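Local coordinates for ABC transporter, substrate binding protein (Mannopine) (Agrobacterium fabrum, PDB 5L9S), which serves as the periplasmic solute-binding component of an ABC transporter, probably for mannopine, at residues A[4-15]-A[33-44]. Residues are numbered along the deposited sequence; the frame is centred on the assembly and turned at random.
Sequences RVVIATTGGTYE and KVVTVSGTDAEK
The guanidinium of R4 meets V35 obliquely: NH1 lies 3.5 Å from V35 CG2. The bend of the R4 chain at chi3 (-126°) brings the group back toward this methyl. Further along the strands, the E15 carboxylate comes from the first turn of helix 12-30 and lies across T36, with OE1 3.8 Å from T36 CB. Its other oxygen, OE2, pairs with R19, which also donates to T36 OG1. The Y14 ring has T10 OG1 at its edge, in plane. The D41 carboxylate crosses the T10 methyl, OD2 to CG2 3.8 Å.

Strands 4-9 and 33-38 run parallel. The backbones of V5, I7 and T9 each donate one hydrogen bond and accept one; their partners are the carbonyls of K33, V35 and V37 and the amides of V35, V37 and G39. The I7 N to V35 O bond is 2.9 Å long and fairly straight (163°). The last one, G39 N to T9 O, is longer at 3.2 Å and more bent.

On one face V6 CG2 touches V37 CG2 at 3.7 Å, and W59 packs on A8 and V37. On the other, I7 CG2 lies beside V34 CG1 at 3.7 Å, and F23 of helix 12-30 covers I7, V34 and T36.

Past the last pair the two segments stay in touch through T10 and G39, and G11 and S38, before turning into their helices. T9 OG1 accepts from G11 N in an ST turn. T40 and E43 form a capping box at helix 41-53. K44 folds back past T9 and forms a salt bridge with D41, NZ to OD1 3.3 Å.

Strand 4-9, helix 12-30 and strand 33-38 make a beta-alpha-beta unit, as in a lobe of the periplasmic binding protein fold.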
# COMPACT_ATOMS: atom_id res chain seq x y z
N ARG A 4 27.97 1.17 -9.56
CA ARG A 4 26.58 1.29 -9.98
C ARG A 4 25.66 0.37 -9.16
O ARG A 4 26.14 -0.48 -8.40
CB ARG A 4 26.41 1.06 -11.50
CG ARG A 4 26.96 -0.27 -12.02
CD ARG A 4 26.89 -0.38 -13.53
NE ARG A 4 26.19 -1.60 -13.94
CZ ARG A 4 25.31 -1.68 -14.93
NH1 ARG A 4 25.01 -0.60 -15.65
NH2 ARG A 4 24.72 -2.83 -15.22
N VAL A 5 24.32 0.61 -9.28
CA VAL A 5 23.22 -0.15 -8.66
C VAL A 5 22.13 -0.26 -9.71
O VAL A 5 21.74 0.77 -10.27
CB VAL A 5 22.61 0.47 -7.38
CG1 VAL A 5 21.70 -0.53 -6.69
CG2 VAL A 5 23.65 0.98 -6.41
N VAL A 6 21.59 -1.46 -9.91
CA VAL A 6 20.47 -1.65 -10.84
C VAL A 6 19.20 -1.97 -10.05
O VAL A 6 19.16 -2.95 -9.31
CB VAL A 6 20.76 -2.63 -12.02
CG1 VAL A 6 21.45 -3.90 -11.57
CG2 VAL A 6 19.51 -2.91 -12.85
N ILE A 7 18.19 -1.09 -10.16
CA ILE A 7 16.90 -1.20 -9.49
C ILE A 7 15.76 -1.29 -10.51
O ILE A 7 15.76 -0.52 -11.48
CB ILE A 7 16.69 -0.07 -8.40
CG1 ILE A 7 15.39 -0.31 -7.56
CG2 ILE A 7 16.73 1.35 -8.99
CD1 ILE A 7 15.29 0.46 -6.24
N ALA A 8 14.78 -2.19 -10.27
CA ALA A 8 13.60 -2.32 -11.13
C ALA A 8 12.36 -1.73 -10.45
O ALA A 8 12.12 -1.97 -9.26
CB ALA A 8 13.36 -3.76 -11.51
N THR A 9 11.59 -0.92 -11.20
CA THR A 9 10.36 -0.25 -10.76
C THR A 9 9.30 -0.48 -11.86
O THR A 9 9.62 -1.06 -12.91
CB THR A 9 10.61 1.27 -10.51
OG1 THR A 9 10.81 1.96 -11.74
CG2 THR A 9 11.76 1.56 -9.55
N THR A 10 8.05 0.01 -11.63
CA THR A 10 6.96 -0.07 -12.62
C THR A 10 7.16 0.99 -13.72
O THR A 10 6.47 0.94 -14.74
CB THR A 10 5.58 0.02 -11.99
OG1 THR A 10 5.49 1.24 -11.23
CG2 THR A 10 5.23 -1.19 -11.17
N GLY A 11 8.13 1.89 -13.52
CA GLY A 11 8.47 2.96 -14.45
C GLY A 11 7.58 4.17 -14.31
O GLY A 11 6.96 4.38 -13.26
N GLY A 12 7.55 4.98 -15.36
CA GLY A 12 6.73 6.18 -15.47
C GLY A 12 6.88 7.23 -14.38
O GLY A 12 7.98 7.67 -14.07
N THR A 13 5.73 7.66 -13.84
CA THR A 13 5.57 8.69 -12.81
C THR A 13 6.23 8.29 -11.50
O THR A 13 6.85 9.13 -10.84
CB THR A 13 4.07 9.04 -12.67
OG1 THR A 13 3.75 9.94 -13.73
CG2 THR A 13 3.71 9.67 -11.34
N TYR A 14 6.10 7.00 -11.14
CA TYR A 14 6.65 6.38 -9.95
C TYR A 14 8.18 6.47 -9.99
O TYR A 14 8.79 6.99 -9.05
CB TYR A 14 6.16 4.92 -9.88
CG TYR A 14 6.27 4.21 -8.54
CD1 TYR A 14 6.61 4.90 -7.39
CD2 TYR A 14 6.04 2.85 -8.44
CE1 TYR A 14 6.74 4.25 -6.16
CE2 TYR A 14 6.16 2.18 -7.22
CZ TYR A 14 6.50 2.88 -6.08
OH TYR A 14 6.61 2.20 -4.89
N GLU A 15 8.80 6.05 -11.10
CA GLU A 15 10.24 6.08 -11.34
C GLU A 15 10.79 7.51 -11.33
O GLU A 15 11.86 7.75 -10.77
CB GLU A 15 10.52 5.42 -12.67
CG GLU A 15 11.97 5.17 -13.02
CD GLU A 15 12.04 4.33 -14.27
OE1 GLU A 15 12.14 3.08 -14.14
OE2 GLU A 15 11.84 4.89 -15.37
N LYS A 33 26.28 5.24 -9.49
CA LYS A 33 25.27 5.42 -10.53
C LYS A 33 24.07 4.50 -10.27
O LYS A 33 24.26 3.34 -9.89
CB LYS A 33 25.90 5.16 -11.91
CG LYS A 33 25.04 5.54 -13.12
CD LYS A 33 25.73 5.18 -14.45
CE LYS A 33 24.76 4.60 -15.45
NZ LYS A 33 25.45 4.06 -16.66
N VAL A 34 22.85 5.04 -10.45
CA VAL A 34 21.61 4.27 -10.27
C VAL A 34 21.01 4.01 -11.65
O VAL A 34 20.56 4.94 -12.32
CB VAL A 34 20.58 4.88 -9.28
CG1 VAL A 34 19.49 3.88 -8.95
CG2 VAL A 34 21.26 5.37 -8.00
N VAL A 35 21.04 2.73 -12.08
CA VAL A 35 20.49 2.23 -13.35
C VAL A 35 19.08 1.72 -13.03
O VAL A 35 18.92 0.83 -12.18
CB VAL A 35 21.40 1.13 -13.99
CG1 VAL A 35 20.88 0.72 -15.36
CG2 VAL A 35 22.84 1.59 -14.09
N THR A 36 18.06 2.29 -13.70
CA THR A 36 16.66 1.92 -13.50
C THR A 36 16.09 1.10 -14.65
O THR A 36 16.32 1.41 -15.82
CB THR A 36 15.78 3.14 -13.21
OG1 THR A 36 16.02 4.15 -14.19
CG2 THR A 36 16.01 3.70 -11.84
N VAL A 37 15.36 0.02 -14.29
CA VAL A 37 14.73 -0.89 -15.25
C VAL A 37 13.20 -0.86 -15.02
O VAL A 37 12.76 -0.88 -13.87
CB VAL A 37 15.34 -2.32 -15.19
CG1 VAL A 37 14.72 -3.22 -16.25
CG2 VAL A 37 16.85 -2.27 -15.36
N SER A 38 12.41 -0.76 -16.10
CA SER A 38 10.95 -0.71 -15.99
C SER A 38 10.27 -2.01 -16.45
O SER A 38 10.78 -2.69 -17.35
CB SER A 38 10.38 0.52 -16.71
OG SER A 38 9.93 0.25 -18.03
N GLY A 39 9.14 -2.32 -15.80
CA GLY A 39 8.31 -3.49 -16.08
C GLY A 39 7.16 -3.61 -15.12
O GLY A 39 7.17 -2.95 -14.08
N THR A 40 6.16 -4.46 -15.43
CA THR A 40 5.03 -4.69 -14.52
C THR A 40 5.51 -5.55 -13.34
O THR A 40 6.57 -6.17 -13.42
CB THR A 40 3.82 -5.33 -15.24
OG1 THR A 40 4.09 -6.70 -15.56
CG2 THR A 40 3.38 -4.55 -16.48
N ASP A 41 4.73 -5.57 -12.23
CA ASP A 41 5.06 -6.35 -11.03
C ASP A 41 5.21 -7.82 -11.37
O ASP A 41 6.14 -8.43 -10.88
CB ASP A 41 4.03 -6.13 -9.91
CG ASP A 41 3.84 -4.67 -9.55
OD1 ASP A 41 4.61 -4.15 -8.70
OD2 ASP A 41 2.93 -4.02 -10.13
N ALA A 42 4.33 -8.37 -12.24
CA ALA A 42 4.40 -9.78 -12.69
C ALA A 42 5.61 -10.06 -13.57
O ALA A 42 6.22 -11.12 -13.44
CB ALA A 42 3.12 -10.19 -13.42
N GLU A 43 5.96 -9.10 -14.47
CA GLU A 43 7.12 -9.18 -15.36
C GLU A 43 8.40 -9.21 -14.53
O GLU A 43 9.30 -10.01 -14.82
CB GLU A 43 7.20 -7.95 -16.26
CG GLU A 43 6.51 -8.06 -17.60
CD GLU A 43 6.76 -6.79 -18.39
OE1 GLU A 43 7.80 -6.72 -19.09
OE2 GLU A 43 5.98 -5.83 -18.22
N LYS A 44 8.49 -8.31 -13.51
CA LYS A 44 9.62 -8.17 -12.59
C LYS A 44 9.84 -9.44 -11.79
O LYS A 44 10.96 -9.96 -11.78
CB LYS A 44 9.40 -6.98 -11.66
CG LYS A 44 10.04 -5.69 -12.15
CD LYS A 44 9.17 -4.48 -11.90
CE LYS A 44 8.94 -4.16 -10.45
NZ LYS A 44 7.51 -3.84 -10.21